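Local coordinates for substrate binding periplasmic protein (Ralstonia solanacearum, PDB 3LOP) that probably serves as a periplasmic receptor for leucine or related amino acids, which it holds in the cleft between two alpha/beta lobes, at residues A[8-13]-A[49-54]; A[126-131]-A[341-346]; A[145-150]-A[202-207]; A[297-302]-A[314-319]. All coordinates share one frame; numbering follows the deposited sequence.

Overall arrangement
Interaction 1 comes first along the chain: it pairs strands 6-12 and 47-53 at one border of the five-stranded parallel sheet and closes a loop built mainly of helix 19-38. Interaction 2 opens next, at helix 125-138, and closes more than 200 residues later at strand 344-348. Within that long span lie interaction 3, which joins neighbouring strands of the four-stranded parallel sheet beside the leucine site, and later interaction 4, a short closure between successive helices. None of the four cross. Interaction 4 packs against interaction 1 through Ile300 and Val8, whereas interactions 3 and 4 lie on opposite sides of the chain's centre, about 35 Å apart between centres.

Interaction 1. Residues A[8-13]-A[49-54]; sequences VIQSLP and LVARDD. With EDO (1,2-ethanediol), chain C.
Ser11 and Asp54 meet where two parallel strands run out: the serine hydroxyl OG donates to Asp54 OD2 at 2.9 Å, reaching the anti side of the carboxylate from 35° out of its plane. Asp54 is turned to this position with CG between its backbone N and carbonyl carbon (chi1 56°), which also sets OD1 beside the Pro13 ring, 3.6 Å from its CG. That oxygen is held by the backbone N of Gln56, and Ser11 OG is bonded also to Asn64. At the other end Leu49 slants across Val8 and Gln10. Its CD1 touches Val8 CG1 at 4.1 Å and the aliphatic Gln10 CG at 3.8 Å, on the same side of the sheet as Ala51 and Leu12. On the reverse side Ile9 lays CG2 against Val50 CB, 4.2 Å away, while the rest of its chain leads off toward helix 58-71. Between the two faces the backbones bond alternately: Val50 N to Val8 O (2.8 Å), Gln10 N to Val50 O, Arg52 N to Gln10 O and Leu12 N to Arg52 O. A 1,2-ethanediol accepts from Leu49 N. The strands differ by 17° in direction and belong to one beta-alpha-beta unit, with helix 19-38 as the crossover over the face of Gln10, Leu12 and Leu49. This is the parallel alpha/beta architecture of the periplasmic binding protein lobe.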
loop_
_atom_site.group_PDB
_atom_site.type_symbol
_atom_site.label_atom_id
_atom_site.label_comp_id
_atom_site.label_asym_id
_atom_site.label_seq_id
_atom_site.Cartn_x
_atom_site.Cartn_y
_atom_site.Cartn_z
ATOM N N VAL A 8 3.676 2.582 19.464
ATOM C CA VAL A 8 3.898 2.583 18.024
ATOM C C VAL A 8 2.969 3.667 17.487
ATOM O O VAL A 8 1.847 3.820 17.975
ATOM C CB VAL A 8 3.519 1.219 17.399
ATOM C CG1 VAL A 8 3.673 1.274 15.885
ATOM C CG2 VAL A 8 4.400 0.121 17.978
ATOM N N ILE A 9 3.425 4.429 16.500
ATOM C CA ILE A 9 2.583 5.492 15.953
ATOM C C ILE A 9 2.260 5.341 14.472
ATOM O O ILE A 9 2.936 4.623 13.738
ATOM C CB ILE A 9 3.220 6.886 16.170
ATOM C CG1 ILE A 9 4.583 6.962 15.481
ATOM C CG2 ILE A 9 3.357 7.171 17.663
ATOM C CD1 ILE A 9 5.177 8.363 15.473
ATOM N N GLN A 10 1.203 6.028 14.054
ATOM C CA GLN A 10 0.758 6.028 12.667
ATOM C C GLN A 10 0.227 7.406 12.311
ATOM O O GLN A 10 -0.478 8.027 13.103
ATOM C CB GLN A 10 -0.394 5.044 12.435
ATOM C CG GLN A 10 -0.045 3.579 12.315
ATOM C CD GLN A 10 -1.253 2.769 11.875
ATOM O OE1 GLN A 10 -2.338 2.907 12.437
ATOM N NE2 GLN A 10 -1.072 1.927 10.864
ATOM N N SER A 11 0.582 7.886 11.125
ATOM C CA SER A 11 0.056 9.147 10.624
ATOM C C SER A 11 -0.507 8.721 9.285
ATOM O O SER A 11 0.217 8.188 8.449
ATOM C CB SER A 11 1.147 10.199 10.406
ATOM O OG SER A 11 0.563 11.405 9.918
ATOM N N LEU A 12 -1.803 8.914 9.093
ATOM C CA LEU A 12 -2.417 8.525 7.840
ATOM C C LEU A 12 -3.741 9.244 7.642
ATOM O O LEU A 12 -4.243 9.908 8.552
ATOM C CB LEU A 12 -2.592 6.998 7.783
ATOM C CG LEU A 12 -2.801 6.235 9.091
ATOM C CD1 LEU A 12 -4.107 6.670 9.732
ATOM C CD2 LEU A 12 -2.803 4.733 8.827
ATOM N N PRO A 13 -4.316 9.135 6.438
ATOM C CA PRO A 13 -5.588 9.788 6.117
ATOM C C PRO A 13 -6.803 9.104 6.723
ATOM O O PRO A 13 -7.184 8.015 6.295
ATOM C CB PRO A 13 -5.626 9.750 4.587
ATOM C CG PRO A 13 -4.184 9.553 4.187
ATOM C CD PRO A 13 -3.692 8.595 5.219
ATOM N N LEU A 49 -0.915 1.499 20.215
ATOM C CA LEU A 49 -0.837 2.111 18.895
ATOM C C LEU A 49 -1.542 3.453 18.951
ATOM O O LEU A 49 -2.710 3.532 19.331
ATOM C CB LEU A 49 -1.508 1.227 17.842
ATOM C CG LEU A 49 -1.687 1.867 16.460
ATOM C CD1 LEU A 49 -0.330 2.194 15.849
ATOM C CD2 LEU A 49 -2.456 0.915 15.557
ATOM N N VAL A 50 -0.821 4.508 18.586
ATOM C CA VAL A 50 -1.372 5.855 18.577
ATOM C C VAL A 50 -1.418 6.306 17.123
ATOM O O VAL A 50 -0.410 6.258 16.418
ATOM C CB VAL A 50 -0.486 6.826 19.390
ATOM C CG1 VAL A 50 -1.137 8.200 19.455
ATOM C CG2 VAL A 50 -0.267 6.280 20.794
ATOM N N ALA A 51 -2.587 6.741 16.671
ATOM C CA ALA A 51 -2.740 7.183 15.292
ATOM C C ALA A 51 -3.185 8.636 15.223
ATOM O O ALA A 51 -3.760 9.162 16.174
ATOM C CB ALA A 51 -3.752 6.295 14.572
ATOM N N ARG A 52 -2.900 9.287 14.100
ATOM C CA ARG A 52 -3.308 10.672 13.913
ATOM C C ARG A 52 -3.603 10.925 12.447
ATOM O O ARG A 52 -2.859 10.510 11.557
ATOM C CB ARG A 52 -2.237 11.647 14.411
ATOM C CG ARG A 52 -2.735 13.092 14.513
ATOM C CD ARG A 52 -1.812 13.935 15.374
ATOM N NE ARG A 52 -1.776 13.427 16.740
ATOM C CZ ARG A 52 -0.890 13.803 17.655
ATOM N NH1 ARG A 52 0.035 14.700 17.354
ATOM N NH2 ARG A 52 -0.914 13.257 18.864
ATOM N N ASP A 53 -4.716 11.604 12.217
ATOM C CA ASP A 53 -5.182 11.938 10.881
ATOM C C ASP A 53 -4.311 13.029 10.260
ATOM O O ASP A 53 -4.074 14.060 10.885
ATOM C CB ASP A 53 -6.636 12.416 11.004
ATOM C CG ASP A 53 -7.307 12.677 9.667
ATOM O OD1 ASP A 53 -6.730 12.376 8.601
ATOM O OD2 ASP A 53 -8.447 13.187 9.695
ATOM N N ASP A 54 -3.808 12.792 9.050
ATOM C CA ASP A 54 -3.028 13.818 8.368
ATOM C C ASP A 54 -3.743 14.295 7.106
ATOM O O ASP A 54 -3.257 15.192 6.421
ATOM C CB ASP A 54 -1.595 13.353 8.029
ATOM C CG ASP A 54 -1.546 12.081 7.197
ATOM O OD1 ASP A 54 -2.521 11.758 6.488
ATOM O OD2 ASP A 54 -0.487 11.415 7.240
HETATM C C1 EDO C . -3.361 -1.589 20.350
HETATM O O1 EDO C . -4.182 -1.252 19.230
HETATM C C2 EDO C . -3.776 -0.755 21.556
HETATM O O2 EDO C . -3.430 0.608 21.327
#

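Interaction 2. Residues A[126-131]-A[341-346]; sequences QQEIDK and HYIELG
Glu128 and Ile343 bring the two backbones to 7.5 Å between their CA atoms, as Lys131 and Leu345 do one helical turn further on. Residues 126-131 form one and a half turns of helix, whereas 341-346 is extended and becomes strand from Glu344 onward; no hydrogen bond joins them. Side chains fill the gap, meeting one another and the opposite backbone. Ile343 stretches directly at the helix, its CG1 anti to the backbone N (chi1 -180°), and brings its terminal CD1 against the backbone there, 3.7 Å from Gln127 O and also 3.7 Å from Glu128 N. Gln127 CB adds an aliphatic contact to the same methyl at 3.9 Å. Lys131 reaches across to the strand with an extended chain: its CG meets Leu345 CD2 at 3.8 Å, the two side chains slanting over one another, and its CD touches Ile343 CG1 at 4.0 Å. The last torsion (chi4 61°) turns NZ off the extended line, and CE rests 3.7 Å from Ile343 O. The carboxylate of Glu128 is engaged by Ser229, so toward Ile343 this residue offers its CG. Leu345 also touches Met132 and Ala135 on the following turn of helix 125-138. Strand 344-348 is the middle one of a three-stranded antiparallel sheet, between 249-252 and 354-356, while Ile129 on the far side of the helix packs on helix 152-166.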
loop_
_atom_site.group_PDB
_atom_site.type_symbol
_atom_site.label_atom_id
_atom_site.label_comp_id
_atom_site.label_asym_id
_atom_site.label_seq_id
_atom_site.Cartn_x
_atom_site.Cartn_y
_atom_site.Cartn_z
ATOM N N GLN A 126 7.563 -0.552 -9.314
ATOM C CA GLN A 126 8.272 -0.917 -10.535
ATOM C C GLN A 126 8.115 -2.408 -10.817
ATOM O O GLN A 126 7.969 -2.812 -11.967
ATOM C CB GLN A 126 9.754 -0.558 -10.434
ATOM C CG GLN A 126 10.503 -0.668 -11.765
ATOM C CD GLN A 126 9.908 0.220 -12.847
ATOM O OE1 GLN A 126 9.797 1.436 -12.677
ATOM N NE2 GLN A 126 9.524 -0.384 -13.969
ATOM N N GLN A 127 8.141 -3.227 -9.768
ATOM C CA GLN A 127 7.965 -4.662 -9.954
ATOM C C GLN A 127 6.556 -4.927 -10.474
ATOM O O GLN A 127 6.364 -5.766 -11.353
ATOM C CB GLN A 127 8.180 -5.421 -8.644
ATOM C CG GLN A 127 9.606 -5.400 -8.126
ATOM C CD GLN A 127 9.773 -6.264 -6.889
ATOM O OE1 GLN A 127 9.843 -7.493 -6.978
ATOM N NE2 GLN A 127 9.817 -5.628 -5.726
ATOM N N GLU A 128 5.575 -4.211 -9.924
ATOM C CA GLU A 128 4.181 -4.356 -10.340
ATOM C C GLU A 128 4.031 -3.966 -11.809
ATOM O O GLU A 128 3.416 -4.687 -12.599
ATOM C CB GLU A 128 3.267 -3.448 -9.511
ATOM C CG GLU A 128 3.100 -3.824 -8.047
ATOM C CD GLU A 128 2.088 -2.924 -7.354
ATOM O OE1 GLU A 128 0.959 -2.801 -7.875
ATOM O OE2 GLU A 128 2.414 -2.341 -6.298
ATOM N N ILE A 129 4.594 -2.816 -12.163
ATOM C CA ILE A 129 4.521 -2.303 -13.523
ATOM C C ILE A 129 5.210 -3.234 -14.516
ATOM O O ILE A 129 4.653 -3.547 -15.570
ATOM C CB ILE A 129 5.126 -0.882 -13.599
ATOM C CG1 ILE A 129 4.252 0.081 -12.788
ATOM C CG2 ILE A 129 5.227 -0.425 -15.046
ATOM C CD1 ILE A 129 4.829 1.475 -12.630
ATOM N N ASP A 130 6.414 -3.686 -14.184
ATOM C CA ASP A 130 7.126 -4.599 -15.071
ATOM C C ASP A 130 6.278 -5.831 -15.359
ATOM O O ASP A 130 6.082 -6.212 -16.513
ATOM C CB ASP A 130 8.451 -5.054 -14.445
ATOM C CG ASP A 130 9.513 -3.977 -14.471
ATOM O OD1 ASP A 130 9.463 -3.110 -15.369
ATOM O OD2 ASP A 130 10.412 -4.008 -13.603
ATOM N N LYS A 131 5.768 -6.453 -14.305
ATOM C CA LYS A 131 4.970 -7.661 -14.464
ATOM C C LYS A 131 3.687 -7.448 -15.270
ATOM O O LYS A 131 3.412 -8.197 -16.206
ATOM C CB LYS A 131 4.639 -8.247 -13.089
ATOM C CG LYS A 131 4.482 -9.764 -13.080
ATOM C CD LYS A 131 4.378 -10.294 -11.658
ATOM C CE LYS A 131 4.282 -11.811 -11.632
ATOM N NZ LYS A 131 5.479 -12.450 -12.241
ATOM N N HIS A 341 9.657 -10.424 -1.323
ATOM C CA HIS A 341 9.923 -10.635 -2.739
ATOM C C HIS A 341 8.694 -11.225 -3.426
ATOM O O HIS A 341 8.744 -11.584 -4.602
ATOM C CB HIS A 341 11.126 -11.568 -2.924
ATOM C CG HIS A 341 10.984 -12.888 -2.235
ATOM N ND1 HIS A 341 9.910 -13.723 -2.444
ATOM C CD2 HIS A 341 11.792 -13.526 -1.356
ATOM C CE1 HIS A 341 10.063 -14.821 -1.724
ATOM N NE2 HIS A 341 11.196 -14.728 -1.055
ATOM N N TYR A 342 7.588 -11.310 -2.692
ATOM C CA TYR A 342 6.355 -11.870 -3.237
ATOM C C TYR A 342 5.582 -10.944 -4.165
ATOM O O TYR A 342 5.292 -9.794 -3.829
ATOM C CB TYR A 342 5.409 -12.295 -2.110
ATOM C CG TYR A 342 4.046 -12.714 -2.615
ATOM C CD1 TYR A 342 3.867 -13.934 -3.267
ATOM C CD2 TYR A 342 2.946 -11.862 -2.496
ATOM C CE1 TYR A 342 2.628 -14.294 -3.790
ATOM C CE2 TYR A 342 1.703 -12.211 -3.017
ATOM C CZ TYR A 342 1.552 -13.427 -3.663
ATOM O OH TYR A 342 0.330 -13.769 -4.192
ATOM N N ILE A 343 5.238 -11.463 -5.336
ATOM C CA ILE A 343 4.439 -10.717 -6.293
ATOM C C ILE A 343 3.889 -11.653 -7.359
ATOM O O ILE A 343 4.625 -12.428 -7.976
ATOM C CB ILE A 343 5.227 -9.565 -6.963
ATOM C CG1 ILE A 343 4.303 -8.832 -7.941
ATOM C CG2 ILE A 343 6.468 -10.096 -7.667
ATOM C CD1 ILE A 343 4.893 -7.564 -8.514
ATOM N N GLU A 344 2.578 -11.595 -7.543
ATOM C CA GLU A 344 1.905 -12.417 -8.535
ATOM C C GLU A 344 0.846 -11.552 -9.191
ATOM O O GLU A 344 0.462 -10.514 -8.654
ATOM C CB GLU A 344 1.238 -13.634 -7.880
ATOM C CG GLU A 344 2.198 -14.583 -7.177
ATOM C CD GLU A 344 1.499 -15.802 -6.594
ATOM O OE1 GLU A 344 0.487 -15.629 -5.882
ATOM O OE2 GLU A 344 1.965 -16.934 -6.842
ATOM N N LEU A 345 0.385 -11.965 -10.361
ATOM C CA LEU A 345 -0.649 -11.204 -11.039
ATOM C C LEU A 345 -2.004 -11.758 -10.633
ATOM O O LEU A 345 -2.125 -12.928 -10.251
ATOM C CB LEU A 345 -0.469 -11.284 -12.558
ATOM C CG LEU A 345 0.797 -10.613 -13.104
ATOM C CD1 LEU A 345 0.862 -10.791 -14.612
ATOM C CD2 LEU A 345 0.795 -9.131 -12.747
ATOM N N GLY A 346 -3.015 -10.902 -10.697
ATOM C CA GLY A 346 -4.358 -11.308 -10.333
ATOM C C GLY A 346 -5.384 -10.583 -11.176
ATOM O O GLY A 346 -5.047 -9.671 -11.934
#

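Interaction 3. Residues A[145-150]-A[202-207]; sequences GVLYQE and LGATAE
The flat amide of Gln149 turns its oxygen end to Thr205, with the methyl CG2 3.5 Å from OE1 and displaced from the amide plane. OE1 is hydrogen-bonded to the hydroxyl of Tyr178, and NE2 to Asp151, so the amide is fixed from two directions. The other flat group, the Tyr148 ring, stands on the opposite side of the sheet from Leu147 and packs on Met175, Ser177 and Ile158. The pairing lies in the four-stranded parallel sheet of one lobe of a periplasmic binding protein, where strand 144-149 runs between 174-178 and 199-203. Gly203 N donates to Leu147 O at 2.8 Å, almost in line with the carbonyl, and Gln149 N returns a bond to Gly203 O at 3.1 Å. Tyr148 CA approaches that same oxygen at 3.4 Å, a CA-H...O contact that accompanies the strand pairing. On the face away from Tyr148, Leu147 carries its CG anti to the backbone N (chi1 169°), which directs CD2 over the neighbouring strand, 3.9 Å from Leu202 CD2. Beyond Gly203, the centre of an inverse gamma turn, the strand ends and the chain turns into helix 206-218. Thr205 stands at the N-cap position, without a capping bond from its side chain, and lines the leucine pocket, about 4 Å from the bound amino acid. Before it, the methyl CB of Ala204 touches Leu147 CD2 at 4.2 Å.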
loop_
_atom_site.group_PDB
_atom_site.type_symbol
_atom_site.label_atom_id
_atom_site.label_comp_id
_atom_site.label_asym_id
_atom_site.label_seq_id
_atom_site.Cartn_x
_atom_site.Cartn_y
_atom_site.Cartn_z
ATOM N N GLY A 145 -2.663 3.648 -22.377
ATOM C CA GLY A 145 -2.907 4.973 -21.842
ATOM C C GLY A 145 -2.628 4.926 -20.352
ATOM O O GLY A 145 -2.640 3.849 -19.752
ATOM N N VAL A 146 -2.360 6.074 -19.744
ATOM C CA VAL A 146 -2.076 6.100 -18.317
ATOM C C VAL A 146 -2.769 7.246 -17.595
ATOM O O VAL A 146 -2.711 8.393 -18.039
ATOM C CB VAL A 146 -0.553 6.238 -18.049
ATOM C CG1 VAL A 146 -0.286 6.217 -16.548
ATOM C CG2 VAL A 146 0.214 5.117 -18.746
ATOM N N LEU A 147 -3.442 6.921 -16.496
ATOM C CA LEU A 147 -4.085 7.924 -15.652
ATOM C C LEU A 147 -3.064 8.094 -14.535
ATOM O O LEU A 147 -2.669 7.105 -13.918
ATOM C CB LEU A 147 -5.386 7.396 -15.048
ATOM C CG LEU A 147 -5.956 8.304 -13.946
ATOM C CD1 LEU A 147 -6.499 9.582 -14.569
ATOM C CD2 LEU A 147 -7.048 7.582 -13.178
ATOM N N TYR A 148 -2.621 9.319 -14.274
ATOM C CA TYR A 148 -1.635 9.520 -13.219
ATOM C C TYR A 148 -1.932 10.691 -12.298
ATOM O O TYR A 148 -2.462 11.719 -12.722
ATOM C CB TYR A 148 -0.233 9.696 -13.814
ATOM C CG TYR A 148 -0.035 10.967 -14.614
ATOM C CD1 TYR A 148 -0.476 11.062 -15.934
ATOM C CD2 TYR A 148 0.606 12.070 -14.054
ATOM C CE1 TYR A 148 -0.278 12.226 -16.677
ATOM C CE2 TYR A 148 0.807 13.239 -14.788
ATOM C CZ TYR A 148 0.363 13.307 -16.098
ATOM O OH TYR A 148 0.563 14.455 -16.831
ATOM N N GLN A 149 -1.583 10.527 -11.027
ATOM C CA GLN A 149 -1.788 11.582 -10.046
ATOM C C GLN A 149 -0.735 12.660 -10.290
ATOM O O GLN A 149 0.427 12.357 -10.559
ATOM C CB GLN A 149 -1.666 11.007 -8.633
ATOM C CG GLN A 149 -1.945 12.004 -7.515
ATOM C CD GLN A 149 -2.201 11.314 -6.192
ATOM O OE1 GLN A 149 -3.302 10.827 -5.937
ATOM N NE2 GLN A 149 -1.179 11.252 -5.348
ATOM N N GLU A 150 -1.146 13.919 -10.196
ATOM C CA GLU A 150 -0.240 15.032 -10.446
ATOM C C GLU A 150 0.704 15.328 -9.284
ATOM O O GLU A 150 0.639 16.392 -8.662
ATOM C CB GLU A 150 -1.047 16.277 -10.813
ATOM C CG GLU A 150 -0.216 17.397 -11.407
ATOM C CD GLU A 150 -1.067 18.417 -12.131
ATOM O OE1 GLU A 150 -2.015 18.949 -11.513
ATOM O OE2 GLU A 150 -0.789 18.685 -13.320
ATOM N N LEU A 202 -3.723 2.543 -14.264
ATOM C CA LEU A 202 -4.085 3.534 -13.260
ATOM C C LEU A 202 -3.011 3.764 -12.200
ATOM O O LEU A 202 -2.851 2.963 -11.278
ATOM C CB LEU A 202 -5.394 3.128 -12.573
ATOM C CG LEU A 202 -6.559 2.723 -13.483
ATOM C CD1 LEU A 202 -7.738 2.290 -12.621
ATOM C CD2 LEU A 202 -6.950 3.884 -14.396
ATOM N N GLY A 203 -2.273 4.858 -12.352
ATOM C CA GLY A 203 -1.251 5.216 -11.382
ATOM C C GLY A 203 -1.931 6.235 -10.497
ATOM O O GLY A 203 -1.597 7.422 -10.507
ATOM N N ALA A 204 -2.902 5.755 -9.728
ATOM C CA ALA A 204 -3.706 6.613 -8.876
ATOM C C ALA A 204 -4.077 5.983 -7.547
ATOM O O ALA A 204 -3.743 4.831 -7.265
ATOM C CB ALA A 204 -4.975 6.987 -9.621
ATOM N N THR A 205 -4.773 6.767 -6.731
ATOM C CA THR A 205 -5.239 6.307 -5.434
ATOM C C THR A 205 -6.659 5.771 -5.595
ATOM O O THR A 205 -7.275 5.922 -6.650
ATOM C CB THR A 205 -5.201 7.446 -4.401
ATOM O OG1 THR A 205 -5.894 8.588 -4.920
ATOM C CG2 THR A 205 -3.754 7.829 -4.098
ATOM N N ALA A 206 -7.172 5.150 -4.540
ATOM C CA ALA A 206 -8.490 4.529 -4.557
ATOM C C ALA A 206 -9.675 5.317 -5.108
ATOM O O ALA A 206 -10.326 4.867 -6.056
ATOM C CB ALA A 206 -8.822 4.018 -3.157
ATOM N N GLU A 207 -9.960 6.481 -4.530
ATOM C CA GLU A 207 -11.113 7.265 -4.968
ATOM C C GLU A 207 -11.057 7.733 -6.420
ATOM O O GLU A 207 -12.008 7.523 -7.172
ATOM C CB GLU A 207 -11.343 8.457 -4.034
ATOM C CG GLU A 207 -12.620 9.225 -4.357
ATOM C CD GLU A 207 -12.970 10.268 -3.312
ATOM O OE1 GLU A 207 -12.131 11.152 -3.041
ATOM O OE2 GLU A 207 -14.090 10.205 -2.766
#

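Interaction 4. Residues A[297-302]-A[314-319]; sequences AEAIRR and HALTEL. With NI (nickel (II) ion), chain H.
Ala299 and Ala315 bring the two helices to 5.1 Å between CA atoms, a distance that their small side chains allow. Ala315 CB sits 3.3 Å from Ala299 O, and Ala299 CB touches Leu316 CD2 at 3.5 Å, tighter than ordinary carbon packing. Leu316 in turn rests on Pro101 and Phe119, which puts this side of the contact in the protein interior. The segments come from consecutive helices, 284-303 and 309-317, linked by a short connection into a helix-loop-helix arrangement beside helix 19-38; the second helix is already ending here, and Leu319 follows in the loop. The solvent side is looser and polar. Arg302 runs extended past the second helix's end, with one guanidinium face over Leu319 CD2, which lies 3.5 Å from CZ and toward the group's edge. Salt bridges to Glu298 fix its rotation: OE2 accepts from Arg302 NE at 2.8 Å in the guanidinium plane, and the same oxygen receives Arg301 NH2 on its syn side while Arg301 NE donates to OE1. At the other end of Arg302 no direct bond crosses to the second helix. Water 2 bridges NH1 to Ala315 O instead, and water 1 also accepts from NH1 but reaches Glu318 O only through a weak bond. Farther out, the exposed Glu318 carboxylate holds a nickel ion with both oxygens, OE1 at 2.3 Å and OE2 at 2.2 Å from the metal, which also binds waters 3, 4 and 5.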
loop_
_atom_site.group_PDB
_atom_site.type_symbol
_atom_site.label_atom_id
_atom_site.label_comp_id
_atom_site.label_asym_id
_atom_site.label_seq_id
_atom_site.Cartn_x
_atom_site.Cartn_y
_atom_site.Cartn_z
ATOM N N ALA A 297 6.046 -6.121 15.250
ATOM C CA ALA A 297 5.933 -6.823 16.523
ATOM C C ALA A 297 7.059 -7.838 16.713
ATOM O O ALA A 297 7.582 -7.982 17.816
ATOM C CB ALA A 297 4.576 -7.516 16.623
ATOM N N GLU A 298 7.426 -8.542 15.645
ATOM C CA GLU A 298 8.499 -9.528 15.720
ATOM C C GLU A 298 9.818 -8.827 16.036
ATOM O O GLU A 298 10.628 -9.328 16.814
ATOM C CB GLU A 298 8.606 -10.293 14.398
ATOM C CG GLU A 298 9.783 -11.266 14.293
ATOM C CD GLU A 298 9.786 -12.354 15.359
ATOM O OE1 GLU A 298 8.736 -12.608 15.987
ATOM O OE2 GLU A 298 10.852 -12.971 15.558
ATOM N N ALA A 299 10.033 -7.664 15.430
ATOM C CA ALA A 299 11.254 -6.913 15.683
ATOM C C ALA A 299 11.271 -6.451 17.136
ATOM O O ALA A 299 12.301 -6.514 17.800
ATOM C CB ALA A 299 11.344 -5.716 14.745
ATOM N N ILE A 300 10.126 -5.988 17.631
ATOM C CA ILE A 300 10.049 -5.531 19.013
ATOM C C ILE A 300 10.333 -6.698 19.957
ATOM O O ILE A 300 11.025 -6.541 20.962
ATOM C CB ILE A 300 8.661 -4.927 19.321
ATOM C CG1 ILE A 300 8.457 -3.664 18.476
ATOM C CG2 ILE A 300 8.556 -4.590 20.805
ATOM C CD1 ILE A 300 7.092 -3.021 18.627
ATOM N N ARG A 301 9.806 -7.869 19.618
ATOM C CA ARG A 301 10.013 -9.062 20.432
ATOM C C ARG A 301 11.500 -9.397 20.513
ATOM O O ARG A 301 12.021 -9.692 21.589
ATOM C CB ARG A 301 9.255 -10.250 19.834
ATOM C CG ARG A 301 9.283 -11.496 20.712
ATOM C CD ARG A 301 8.639 -12.686 20.014
ATOM N NE ARG A 301 9.464 -13.185 18.918
ATOM C CZ ARG A 301 10.642 -13.782 19.082
ATOM N NH1 ARG A 301 11.136 -13.957 20.301
ATOM N NH2 ARG A 301 11.329 -14.200 18.027
ATOM N N ARG A 302 12.179 -9.346 19.372
ATOM C CA ARG A 302 13.605 -9.647 19.317
ATOM C C ARG A 302 14.457 -8.596 20.020
ATOM O O ARG A 302 15.575 -8.886 20.454
ATOM C CB ARG A 302 14.060 -9.776 17.861
ATOM C CG ARG A 302 13.409 -10.919 17.104
ATOM C CD ARG A 302 14.004 -11.036 15.712
ATOM N NE ARG A 302 13.388 -12.106 14.935
ATOM C CZ ARG A 302 13.910 -12.615 13.822
ATOM N NH1 ARG A 302 15.063 -12.154 13.354
ATOM N NH2 ARG A 302 13.281 -13.589 13.178
ATOM N N HIS A 314 17.636 -1.904 15.170
ATOM C CA HIS A 314 18.648 -2.937 15.027
ATOM C C HIS A 314 17.997 -4.276 14.683
ATOM O O HIS A 314 18.418 -4.965 13.754
ATOM C CB HIS A 314 19.429 -3.038 16.336
ATOM C CG HIS A 314 20.667 -3.867 16.245
ATOM N ND1 HIS A 314 20.639 -5.229 16.036
ATOM C CD2 HIS A 314 21.974 -3.530 16.352
ATOM C CE1 HIS A 314 21.875 -5.692 16.019
ATOM N NE2 HIS A 314 22.705 -4.682 16.209
ATOM N N ALA A 315 16.954 -4.628 15.429
ATOM C CA ALA A 315 16.244 -5.881 15.210
ATOM C C ALA A 315 15.652 -5.945 13.803
ATOM O O ALA A 315 15.699 -6.981 13.145
ATOM C CB ALA A 315 15.145 -6.042 16.256
ATOM N N LEU A 316 15.098 -4.830 13.342
ATOM C CA LEU A 316 14.509 -4.781 12.013
ATOM C C LEU A 316 15.536 -5.084 10.928
ATOM O O LEU A 316 15.270 -5.856 10.009
ATOM C CB LEU A 316 13.888 -3.401 11.764
ATOM C CG LEU A 316 12.571 -3.113 12.486
ATOM C CD1 LEU A 316 12.288 -1.623 12.466
ATOM C CD2 LEU A 316 11.443 -3.889 11.816
ATOM N N THR A 317 16.718 -4.488 11.044
ATOM C CA THR A 317 17.761 -4.695 10.050
ATOM C C THR A 317 18.268 -6.131 10.007
ATOM O O THR A 317 18.981 -6.507 9.081
ATOM C CB THR A 317 18.971 -3.766 10.293
ATOM O OG1 THR A 317 19.651 -4.156 11.491
ATOM C CG2 THR A 317 18.517 -2.327 10.423
ATOM N N GLU A 318 17.899 -6.937 10.995
ATOM C CA GLU A 318 18.370 -8.316 11.016
ATOM C C GLU A 318 17.302 -9.376 10.776
ATOM O O GLU A 318 17.567 -10.568 10.917
ATOM C CB GLU A 318 19.115 -8.581 12.326
ATOM C CG GLU A 318 20.214 -7.559 12.567
ATOM C CD GLU A 318 21.105 -7.894 13.737
ATOM O OE1 GLU A 318 20.581 -8.198 14.831
ATOM O OE2 GLU A 318 22.341 -7.836 13.561
ATOM N N LEU A 319 16.094 -8.950 10.412
ATOM C CA LEU A 319 15.035 -9.907 10.111
ATOM C C LEU A 319 15.428 -10.574 8.795
ATOM O O LEU A 319 15.514 -9.907 7.761
ATOM C CB LEU A 319 13.681 -9.200 9.946
ATOM C CG LEU A 319 13.019 -8.611 11.195
ATOM C CD1 LEU A 319 11.659 -8.046 10.811
ATOM C CD2 LEU A 319 12.857 -9.681 12.269
HETATM NI NI NI H . 22.654 -7.771 15.733
HETATM O O HOH W 1 16.222 -13.650 11.183
HETATM O O HOH W 2 16.190 -9.512 14.077
HETATM O O HOH W 3 21.969 -8.280 17.820
HETATM O O HOH W 4 24.900 -7.296 15.624
HETATM O O HOH W 5 23.273 -9.893 15.048
#